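Local coordinates for protein glyoxylate reductase (Paecilomyces sp. J18, PDB 3WNV) that probably catalyses the NAD(P)H-dependent reduction of glyoxylate to glycolate, as a fungal member of the D-isomer-specific 2-hydroxyacid dehydrogenases, at residues Q4-G10 / V26-P32; R36-L40 / G65-L71; Q129-I134 / P284-L288. All coordinates share one frame; numbering follows the deposited sequence.

Contact 1 (Q4-G10 / V26-P32); sequences QAALLIG and VTLKEFP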
loop_
_atom_site.group_PDB
_atom_site.type_symbol
_atom_site.label_atom_id
_atom_site.label_comp_id
_atom_site.label_asym_id
_atom_site.label_seq_id
_atom_site.Cartn_x
_atom_site.Cartn_y
_atom_site.Cartn_z
ATOM N N GLN A 4 -28.884 1.189 -16.363
ATOM C CA GLN A 4 -27.544 1.215 -15.798
ATOM C C GLN A 4 -27.358 0.227 -14.665
ATOM O O GLN A 4 -28.219 0.040 -13.881
ATOM C CB GLN A 4 -27.211 2.576 -15.271
ATOM C CG GLN A 4 -27.413 3.682 -16.232
ATOM C CD GLN A 4 -26.882 4.974 -15.764
ATOM O OE1 GLN A 4 -26.795 5.235 -14.608
ATOM N NE2 GLN A 4 -26.513 5.794 -16.691
ATOM N N ALA A 5 -26.197 -0.373 -14.623
ATOM C CA ALA A 5 -25.855 -1.343 -13.577
ATOM C C ALA A 5 -24.510 -1.027 -12.933
ATOM O O ALA A 5 -23.629 -0.412 -13.565
ATOM C CB ALA A 5 -25.878 -2.755 -14.135
ATOM N N ALA A 6 -24.339 -1.452 -11.686
ATOM C CA ALA A 6 -23.027 -1.439 -11.050
ATOM C C ALA A 6 -22.590 -2.880 -10.728
ATOM O O ALA A 6 -23.409 -3.706 -10.337
ATOM C CB ALA A 6 -23.032 -0.610 -9.781
ATOM N N LEU A 7 -21.304 -3.175 -10.878
ATOM C CA LEU A 7 -20.832 -4.537 -10.666
ATOM C C LEU A 7 -19.811 -4.568 -9.540
ATOM O O LEU A 7 -18.821 -3.819 -9.552
ATOM C CB LEU A 7 -20.200 -5.073 -11.951
ATOM C CG LEU A 7 -19.451 -6.398 -11.805
ATOM C CD1 LEU A 7 -20.428 -7.516 -11.466
ATOM C CD2 LEU A 7 -18.705 -6.722 -13.132
ATOM N N LEU A 8 -20.044 -5.437 -8.566
ATOM C CA LEU A 8 -19.128 -5.555 -7.425
ATOM C C LEU A 8 -18.200 -6.754 -7.668
ATOM O O LEU A 8 -18.690 -7.867 -7.871
ATOM C CB LEU A 8 -19.959 -5.844 -6.171
ATOM C CG LEU A 8 -19.127 -6.379 -4.971
ATOM C CD1 LEU A 8 -17.947 -5.482 -4.553
ATOM C CD2 LEU A 8 -20.029 -6.645 -3.729
ATOM N N ILE A 9 -16.886 -6.526 -7.681
ATOM C CA ILE A 9 -15.925 -7.622 -7.808
ATOM C C ILE A 9 -15.431 -7.950 -6.405
ATOM O O ILE A 9 -14.915 -7.081 -5.718
ATOM C CB ILE A 9 -14.646 -7.235 -8.601
ATOM C CG1 ILE A 9 -14.970 -6.561 -9.956
ATOM C CG2 ILE A 9 -13.782 -8.500 -8.814
ATOM C CD1 ILE A 9 -15.736 -7.406 -10.918
ATOM N N GLY A 10 -15.577 -9.197 -5.976
ATOM C CA GLY A 10 -15.073 -9.550 -4.662
ATOM C C GLY A 10 -16.089 -9.216 -3.586
ATOM O O GLY A 10 -17.287 -9.261 -3.841
ATOM N N VAL A 26 -29.300 2.059 -9.503
ATOM C CA VAL A 26 -28.833 1.162 -10.565
ATOM C C VAL A 26 -29.131 -0.287 -10.188
ATOM O O VAL A 26 -29.380 -0.584 -9.033
ATOM C CB VAL A 26 -27.279 1.268 -10.752
ATOM C CG1 VAL A 26 -26.886 2.573 -11.443
ATOM C CG2 VAL A 26 -26.557 1.101 -9.403
ATOM N N THR A 27 -29.054 -1.175 -11.171
ATOM C CA THR A 27 -29.135 -2.626 -10.962
ATOM C C THR A 27 -27.830 -3.099 -10.342
ATOM O O THR A 27 -26.751 -2.861 -10.902
ATOM C CB THR A 27 -29.282 -3.335 -12.313
ATOM O OG1 THR A 27 -30.507 -2.942 -12.936
ATOM C CG2 THR A 27 -29.207 -4.864 -12.155
ATOM N N LEU A 28 -27.887 -3.743 -9.171
ATOM C CA LEU A 28 -26.645 -4.193 -8.543
ATOM C C LEU A 28 -26.337 -5.617 -8.999
ATOM O O LEU A 28 -27.206 -6.489 -8.953
ATOM C CB LEU A 28 -26.744 -4.120 -6.997
ATOM C CG LEU A 28 -27.127 -2.746 -6.421
ATOM C CD1 LEU A 28 -27.315 -2.817 -4.884
ATOM C CD2 LEU A 28 -26.105 -1.647 -6.783
ATOM N N LYS A 29 -25.109 -5.826 -9.477
ATOM C CA LYS A 29 -24.631 -7.130 -9.951
ATOM C C LYS A 29 -23.376 -7.492 -9.176
ATOM O O LYS A 29 -22.642 -6.617 -8.723
ATOM C CB LYS A 29 -24.327 -7.096 -11.460
ATOM C CG LYS A 29 -25.583 -6.940 -12.285
ATOM C CD LYS A 29 -25.317 -7.163 -13.762
ATOM C CE LYS A 29 -26.533 -6.786 -14.586
ATOM N NZ LYS A 29 -27.705 -7.633 -14.293
ATOM N N GLU A 30 -23.124 -8.782 -8.978
ATOM C CA GLU A 30 -21.925 -9.141 -8.239
ATOM C C GLU A 30 -21.135 -10.280 -8.871
ATOM O O GLU A 30 -21.724 -11.254 -9.327
ATOM C CB GLU A 30 -22.281 -9.558 -6.798
ATOM C CG GLU A 30 -22.945 -8.487 -5.950
ATOM C CD GLU A 30 -23.137 -8.949 -4.511
ATOM O OE1 GLU A 30 -22.330 -9.796 -4.066
ATOM O OE2 GLU A 30 -24.077 -8.468 -3.832
ATOM N N PHE A 31 -19.799 -10.167 -8.817
ATOM C CA PHE A 31 -18.901 -11.276 -9.164
ATOM C C PHE A 31 -18.061 -11.595 -7.930
ATOM O O PHE A 31 -16.931 -11.086 -7.786
ATOM C CB PHE A 31 -17.997 -10.885 -10.341
ATOM C CG PHE A 31 -17.097 -11.997 -10.822
ATOM C CD1 PHE A 31 -17.588 -12.976 -11.664
ATOM C CD2 PHE A 31 -15.750 -12.030 -10.460
ATOM C CE1 PHE A 31 -16.782 -14.003 -12.122
ATOM C CE2 PHE A 31 -14.929 -13.052 -10.914
ATOM C CZ PHE A 31 -15.462 -14.047 -11.758
ATOM N N PRO A 32 -18.608 -12.421 -7.016
ATOM C CA PRO A 32 -17.941 -12.614 -5.721
ATOM C C PRO A 32 -16.683 -13.484 -5.812
ATOM O O PRO A 32 -15.761 -13.313 -5.011
ATOM C CB PRO A 32 -19.005 -13.319 -4.881
ATOM C CG PRO A 32 -19.928 -13.929 -5.859
ATOM C CD PRO A 32 -19.949 -13.020 -7.046
HETATM O O HOH W 1 -19.849 -10.025 -3.277
#

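Contact 2 (R36-L40 / G65-L71); sequences REKFL and GPFDREL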
loop_
_atom_site.group_PDB
_atom_site.type_symbol
_atom_site.label_atom_id
_atom_site.label_comp_id
_atom_site.label_asym_id
_atom_site.label_seq_id
_atom_site.Cartn_x
_atom_site.Cartn_y
_atom_site.Cartn_z
ATOM N N ARG A 36 -10.281 -15.454 -13.318
ATOM C CA ARG A 36 -10.123 -14.591 -14.492
ATOM C C ARG A 36 -10.812 -15.133 -15.717
ATOM O O ARG A 36 -11.484 -14.378 -16.424
ATOM C CB ARG A 36 -8.632 -14.363 -14.797
ATOM C CG ARG A 36 -8.323 -13.539 -16.046
ATOM C CD ARG A 36 -6.830 -13.207 -16.060
ATOM N NE ARG A 36 -6.419 -12.169 -17.021
ATOM C CZ ARG A 36 -6.294 -10.870 -16.733
ATOM N NH1 ARG A 36 -6.582 -10.399 -15.506
ATOM N NH2 ARG A 36 -5.879 -10.032 -17.679
ATOM N N GLU A 37 -10.659 -16.437 -15.967
ATOM C CA GLU A 37 -11.206 -17.070 -17.169
ATOM C C GLU A 37 -12.719 -16.878 -17.221
ATOM O O GLU A 37 -13.289 -16.500 -18.257
ATOM C CB GLU A 37 -10.841 -18.565 -17.184
ATOM C CG GLU A 37 -11.420 -19.372 -18.346
ATOM C CD GLU A 37 -11.707 -20.829 -17.967
ATOM O OE1 GLU A 37 -12.861 -21.131 -17.572
ATOM O OE2 GLU A 37 -10.779 -21.666 -18.065
ATOM N N LYS A 38 -13.360 -17.133 -16.084
ATOM C CA LYS A 38 -14.804 -17.002 -15.961
ATOM C C LYS A 38 -15.243 -15.531 -15.978
ATOM O O LYS A 38 -16.295 -15.211 -16.535
ATOM C CB LYS A 38 -15.264 -17.667 -14.670
ATOM C CG LYS A 38 -16.747 -17.547 -14.386
ATOM C CD LYS A 38 -17.558 -18.435 -15.284
ATOM C CE LYS A 38 -18.965 -18.587 -14.729
ATOM N NZ LYS A 38 -19.411 -17.321 -14.056
ATOM N N PHE A 39 -14.457 -14.646 -15.365
ATOM C CA PHE A 39 -14.768 -13.220 -15.451
ATOM C C PHE A 39 -14.740 -12.782 -16.915
ATOM O O PHE A 39 -15.683 -12.151 -17.398
ATOM C CB PHE A 39 -13.859 -12.366 -14.568
ATOM C CG PHE A 39 -14.180 -10.901 -14.635
ATOM C CD1 PHE A 39 -15.261 -10.388 -13.926
ATOM C CD2 PHE A 39 -13.440 -10.042 -15.444
ATOM C CE1 PHE A 39 -15.587 -9.048 -14.023
ATOM C CE2 PHE A 39 -13.775 -8.697 -15.545
ATOM C CZ PHE A 39 -14.846 -8.207 -14.824
ATOM N N LEU A 40 -13.694 -13.159 -17.643
ATOM C CA LEU A 40 -13.613 -12.772 -19.052
ATOM C C LEU A 40 -14.734 -13.365 -19.883
ATOM O O LEU A 40 -15.237 -12.701 -20.783
ATOM C CB LEU A 40 -12.227 -13.078 -19.648
ATOM C CG LEU A 40 -11.019 -12.417 -18.993
ATOM C CD1 LEU A 40 -9.756 -13.001 -19.571
ATOM C CD2 LEU A 40 -11.007 -10.914 -19.173
ATOM N N GLY A 65 -7.562 -11.610 -11.410
ATOM C CA GLY A 65 -6.264 -11.166 -11.878
ATOM C C GLY A 65 -6.304 -9.648 -11.994
ATOM O O GLY A 65 -7.341 -9.028 -11.742
ATOM N N PRO A 66 -5.184 -9.035 -12.377
ATOM C CA PRO A 66 -5.155 -7.573 -12.424
ATOM C C PRO A 66 -6.071 -7.022 -13.516
ATOM O O PRO A 66 -6.347 -7.663 -14.544
ATOM C CB PRO A 66 -3.688 -7.251 -12.770
ATOM C CG PRO A 66 -3.147 -8.529 -13.334
ATOM C CD PRO A 66 -3.863 -9.627 -12.640
ATOM N N PHE A 67 -6.478 -5.780 -13.295
ATOM C CA PHE A 67 -7.169 -5.019 -14.298
ATOM C C PHE A 67 -6.098 -4.386 -15.181
ATOM O O PHE A 67 -5.970 -3.148 -15.298
ATOM C CB PHE A 67 -8.086 -3.989 -13.637
ATOM C CG PHE A 67 -9.476 -4.515 -13.353
ATOM C CD1 PHE A 67 -9.653 -5.740 -12.717
ATOM C CD2 PHE A 67 -10.588 -3.780 -13.706
ATOM C CE1 PHE A 67 -10.929 -6.236 -12.463
ATOM C CE2 PHE A 67 -11.884 -4.262 -13.446
ATOM C CZ PHE A 67 -12.041 -5.503 -12.827
ATOM N N ASP A 68 -5.347 -5.264 -15.830
ATOM C CA ASP A 68 -4.327 -4.850 -16.813
ATOM C C ASP A 68 -4.911 -4.543 -18.191
ATOM O O ASP A 68 -6.131 -4.565 -18.391
ATOM C CB ASP A 68 -3.229 -5.908 -16.925
ATOM C CG ASP A 68 -3.767 -7.297 -17.239
ATOM O OD1 ASP A 68 -4.921 -7.446 -17.706
ATOM O OD2 ASP A 68 -3.011 -8.266 -17.029
ATOM N N ARG A 69 -4.044 -4.241 -19.149
ATOM C CA ARG A 69 -4.530 -3.855 -20.474
ATOM C C ARG A 69 -5.446 -4.921 -21.071
ATOM O O ARG A 69 -6.469 -4.602 -21.655
ATOM C CB ARG A 69 -3.343 -3.499 -21.383
ATOM C CG ARG A 69 -3.687 -3.246 -22.846
ATOM C CD ARG A 69 -2.471 -2.617 -23.582
ATOM N NE ARG A 69 -2.240 -1.262 -23.085
ATOM C CZ ARG A 69 -2.849 -0.185 -23.580
ATOM N NH1 ARG A 69 -3.715 -0.319 -24.571
ATOM N NH2 ARG A 69 -2.609 1.024 -23.066
ATOM N N GLU A 70 -5.105 -6.194 -20.889
ATOM C CA GLU A 70 -5.899 -7.275 -21.471
ATOM C C GLU A 70 -7.316 -7.338 -20.916
ATOM O O GLU A 70 -8.280 -7.563 -21.651
ATOM C CB GLU A 70 -5.240 -8.616 -21.164
ATOM C CG GLU A 70 -6.108 -9.825 -21.491
ATOM C CD GLU A 70 -5.546 -11.124 -20.906
ATOM O OE1 GLU A 70 -4.467 -11.086 -20.290
ATOM O OE2 GLU A 70 -6.190 -12.184 -21.053
ATOM N N LEU A 71 -7.431 -7.214 -19.599
ATOM C CA LEU A 71 -8.745 -7.299 -18.977
ATOM C C LEU A 71 -9.536 -6.047 -19.333
ATOM O O LEU A 71 -10.717 -6.148 -19.699
ATOM C CB LEU A 71 -8.627 -7.507 -17.460
ATOM C CG LEU A 71 -9.989 -7.673 -16.765
ATOM C CD1 LEU A 71 -9.856 -8.648 -15.586
ATOM C CD2 LEU A 71 -10.495 -6.307 -16.250
HETATM O O HOH W 2 -6.125 -13.917 -19.205
#

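Contact 3 (Q129-I134 / P284-L288); sequences QAYVPI and PRAML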
loop_
_atom_site.group_PDB
_atom_site.type_symbol
_atom_site.label_atom_id
_atom_site.label_comp_id
_atom_site.label_asym_id
_atom_site.label_seq_id
_atom_site.Cartn_x
_atom_site.Cartn_y
_atom_site.Cartn_z
ATOM N N GLN A 129 14.808 -5.263 18.068
ATOM C CA GLN A 129 14.806 -6.662 17.547
ATOM C C GLN A 129 13.833 -7.511 18.374
ATOM O O GLN A 129 14.169 -8.583 18.943
ATOM C CB GLN A 129 16.239 -7.248 17.489
ATOM C CG GLN A 129 17.177 -6.279 16.765
ATOM C CD GLN A 129 18.574 -6.791 16.539
ATOM O OE1 GLN A 129 18.933 -7.876 16.999
ATOM N NE2 GLN A 129 19.378 -6.022 15.792
ATOM N N ALA A 130 12.603 -7.021 18.420
ATOM C CA ALA A 130 11.636 -7.461 19.420
ATOM C C ALA A 130 11.126 -8.880 19.235
ATOM O O ALA A 130 10.503 -9.429 20.141
ATOM C CB ALA A 130 10.446 -6.488 19.482
ATOM N N TYR A 131 11.339 -9.471 18.063
ATOM C CA TYR A 131 10.918 -10.864 17.880
ATOM C C TYR A 131 11.636 -11.787 18.860
ATOM O O TYR A 131 11.087 -12.788 19.307
ATOM C CB TYR A 131 11.088 -11.321 16.404
ATOM C CG TYR A 131 10.564 -12.733 16.168
ATOM C CD1 TYR A 131 9.197 -13.005 16.196
ATOM C CD2 TYR A 131 11.443 -13.791 15.942
ATOM C CE1 TYR A 131 8.704 -14.325 15.990
ATOM C CE2 TYR A 131 10.977 -15.106 15.746
ATOM C CZ TYR A 131 9.599 -15.350 15.757
ATOM O OH TYR A 131 9.130 -16.630 15.547
ATOM N N VAL A 132 12.875 -11.464 19.206
ATOM C CA VAL A 132 13.582 -12.265 20.201
ATOM C C VAL A 132 12.904 -12.261 21.586
ATOM O O VAL A 132 12.591 -13.326 22.094
ATOM C CB VAL A 132 15.097 -11.937 20.252
ATOM C CG1 VAL A 132 15.802 -12.795 21.280
ATOM C CG2 VAL A 132 15.685 -12.182 18.866
ATOM N N PRO A 133 12.686 -11.077 22.204
ATOM C CA PRO A 133 12.004 -11.109 23.514
ATOM C C PRO A 133 10.528 -11.538 23.458
ATOM O O PRO A 133 10.077 -12.168 24.409
ATOM C CB PRO A 133 12.148 -9.655 24.027
ATOM C CG PRO A 133 12.393 -8.827 22.797
ATOM C CD PRO A 133 13.236 -9.736 21.914
ATOM N N ILE A 134 9.823 -11.280 22.354
ATOM C CA ILE A 134 8.439 -11.727 22.202
ATOM C C ILE A 134 8.394 -13.245 22.268
ATOM O O ILE A 134 7.549 -13.826 22.939
ATOM C CB ILE A 134 7.850 -11.262 20.873
ATOM C CG1 ILE A 134 7.557 -9.761 20.943
ATOM C CG2 ILE A 134 6.562 -12.048 20.526
ATOM C CD1 ILE A 134 7.271 -9.124 19.639
ATOM N N PRO A 284 15.715 -13.725 13.191
ATOM C CA PRO A 284 14.920 -13.323 14.361
ATOM C C PRO A 284 15.206 -11.879 14.758
ATOM O O PRO A 284 14.538 -11.380 15.660
ATOM C CB PRO A 284 15.400 -14.284 15.458
ATOM C CG PRO A 284 16.827 -14.578 15.071
ATOM C CD PRO A 284 16.858 -14.589 13.556
ATOM N N ARG A 285 16.172 -11.235 14.104
ATOM C CA ARG A 285 16.451 -9.801 14.322
ATOM C C ARG A 285 15.568 -8.881 13.495
ATOM O O ARG A 285 15.475 -7.684 13.794
ATOM C CB ARG A 285 17.916 -9.456 14.015
ATOM C CG ARG A 285 18.912 -10.345 14.740
ATOM C CD ARG A 285 20.344 -9.928 14.420
ATOM N NE ARG A 285 21.276 -10.651 15.278
ATOM C CZ ARG A 285 22.497 -10.237 15.621
ATOM N NH1 ARG A 285 22.967 -9.071 15.182
ATOM N NH2 ARG A 285 23.251 -11.003 16.408
ATOM N N ALA A 286 14.898 -9.434 12.480
ATOM C CA ALA A 286 13.901 -8.703 11.690
ATOM C C ALA A 286 12.557 -8.604 12.421
ATOM O O ALA A 286 12.230 -9.444 13.254
ATOM C CB ALA A 286 13.702 -9.384 10.341
ATOM N N MET A 287 11.785 -7.564 12.120
ATOM C CA MET A 287 10.431 -7.445 12.673
ATOM C C MET A 287 9.467 -7.500 11.508
ATOM O O MET A 287 9.512 -6.616 10.646
ATOM C CB MET A 287 10.288 -6.128 13.423
ATOM C CG MET A 287 8.907 -5.991 14.059
ATOM S SD MET A 287 8.702 -7.070 15.517
ATOM C CE MET A 287 6.943 -6.961 15.868
ATOM N N LEU A 288 8.637 -8.545 11.457
ATOM C CA LEU A 288 7.884 -8.864 10.225
ATOM C C LEU A 288 6.407 -9.035 10.520
ATOM O O LEU A 288 6.027 -9.790 11.452
ATOM C CB LEU A 288 8.389 -10.175 9.632
ATOM C CG LEU A 288 9.873 -10.228 9.271
ATOM C CD1 LEU A 288 10.248 -11.545 8.627
ATOM C CD2 LEU A 288 10.257 -9.063 8.318
HETATM O O HOH W 3 21.644 -6.245 14.058
#

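Contact 1 (Q4-G10 / V26-P32)
Val-26 sets its CB 3.5 Å from Gln-4 O at the start of a parallel strand pair, and here packing is tight. Its CG1 lies against Gln-4 CB, and CG2, held between backbone N and carbonyl carbon (chi1 of CG1 -74°), meets Ala-6 CB at 3.9 Å. An alanine in place of Val-26 would probably leave Ala-6 CB and Gln-4 CB without their methyl partners and open a gap beside the first bond of the pairing.

From that bond, Thr-27 N to Gln-4 O, six N-H...O bonds alternate between the strands as far as Gly-10 N to Phe-31 O. Ala-6 uses both its backbone polar atoms, N donating to Thr-27 O at 2.9 Å and O accepting from Lys-29 N; Leu-8 repeats this, and the bond from Phe-31 N to Leu-8 O is the shortest of the six at 2.7 Å. On the side of Ala-5, Leu-7 and Ile-9, Leu-7 CD1 bends over the Lys-29 carbonyl, 3.6 Å from Lys-29 O, while Ile-9 CG2 lies at the edge of the Phe-31 ring.

The outer strand is looser: on the Leu-7 face Lys-29 leads its amine away, and on the other face Glu-30 runs beside Leu-8, its OE1 taking a water that also donates to Gly-10 O; its OE2 forms a salt bridge with Arg-16.

This is the beta-alpha-beta unit of strand 5-9, helix 16-21 and strand 27-31, at the border of a five-stranded parallel sheet. Strand 51-57 pairs with the other edge of strand 5-9; helix 16-21 covers the Leu-8 face with Trp-19, and helix 36-45 the Leu-7 face with Phe-39.

Contact 2 (R36-L40 / G65-L71)
Asp-68 OD1 is gripped by two donors: Arg-36 NH2 at 2.8 Å, through the syn lone pair, and Leu-71 N at 3.2 Å, nearly in line with the C-O bond. Arg-36 NH2 also reaches Glu-70 OE1 at 3.1 Å from above the carboxylate plane, and the guanidinium stands steeply to both carboxylates, 86° to that of Asp-68. Arg-36 NH1 donates in the guanidinium plane to Pro-66 O at 2.9 Å and is also bonded to Thr-64 O, while a water joins NE to Glu-70 OE2. With so many bonds along its edge, the guanidinium is fixed in rotation; its chain gets there extended, CG anti to the backbone N (chi1 177°).

Asp-68 is thus both N-cap of helix 69-74 and a salt-bridge partner of helix 36-45, and this network ties the start of one helix to the first turn of the other. Gly-65, with positive phi after helix 61-64, lies against NH1 where a CB would clash.

Beneath the charges Leu-71 CD1 meets Phe-39 CD2 at 3.8 Å, the two side chains set crosswise. Leu-71 CD2 sits over the centre of the Phe-67 ring, and Leu-40 CD2 approaches Leu-71 CG at 4.2 Å.

Contact 3 (Q129-I134 / P284-L288)
A Schellman motif ends helix 112-127 at Gln-129, and the chain then turns into helix 131-138 across the segment that leads into strand 287-288, the border strand of the larger, Rossmann-type parallel sheet. Gln-129 and Arg-285 run abreast, with the amide and guanidinium planes 40° apart. Gln-129 OE1 rests against the aliphatic part of Arg-285, 3.3 Å from its CG and 3.5 Å from its CB, and Gln-129 CG lies 3.7 Å from Arg-285 O. Both chains are extended, and for each CG is anti to the carbonyl carbon (chi1 -50° for Gln-129). A water accepts from Gln-129 NE2 at 2.9 Å and weakly from Arg-285 NH1, joining the two ends.

Pro-284 meets the first turn of the next helix. Pro-284 O comes within 3.5 Å of both Tyr-131 CB and Val-132 CG2 and lies at the edge of the Tyr-131 ring. The Pro-284 ring sits beside Val-132, its CB 4.0 Å from Val-132 CG2, and Tyr-131 CD2 touches the same CB. Further along, Met-287 SD lies 4.4 Å from Ala-130 CB, and its CE is similarly distant from Ile-134 CD1. Met-287 also packs on Phe-121 and Leu-122 of helix 112-127, and its backbone is bonded to Val-265 and Leu-267 of strand 262-267; Arg-285 O accepts from Ser-264 OG.

No direct hydrogen bond or salt bridge crosses between the segments. The join rests on apolar contact, on an amide oxygen laid on the CH2 groups of Arg-285 without a hydrogen bond to its guanidinium, on carbons against the carbonyl of Pro-284, and on one water held weakly by the arginine, so shape rather than directed polar bonding probably sets how the helix start lies on the sheet border.

Contacts 1, 2 and 3 follow one another along the chain. Contacts 1 and 2 are neighbours, their centres about 16 Å apart: strand 27-31 leads on into helix 36-45, and the rings of Phe-31 and Phe-39 meet edge-to-face, so the border of the five-stranded sheet and the salt-bridged helices share an apolar layer. Contact 3 lies on the opposite side of the chain's centre, about 44 Å from contact 1 and about 39 Å from contact 2 between centres. Contacts 1 and 2 thus build the edge of the domain with the five-stranded sheet, contact 3 the edge of the NAD-binding domain; as in relatives, substrate and cofactor probably meet in the cleft between the two.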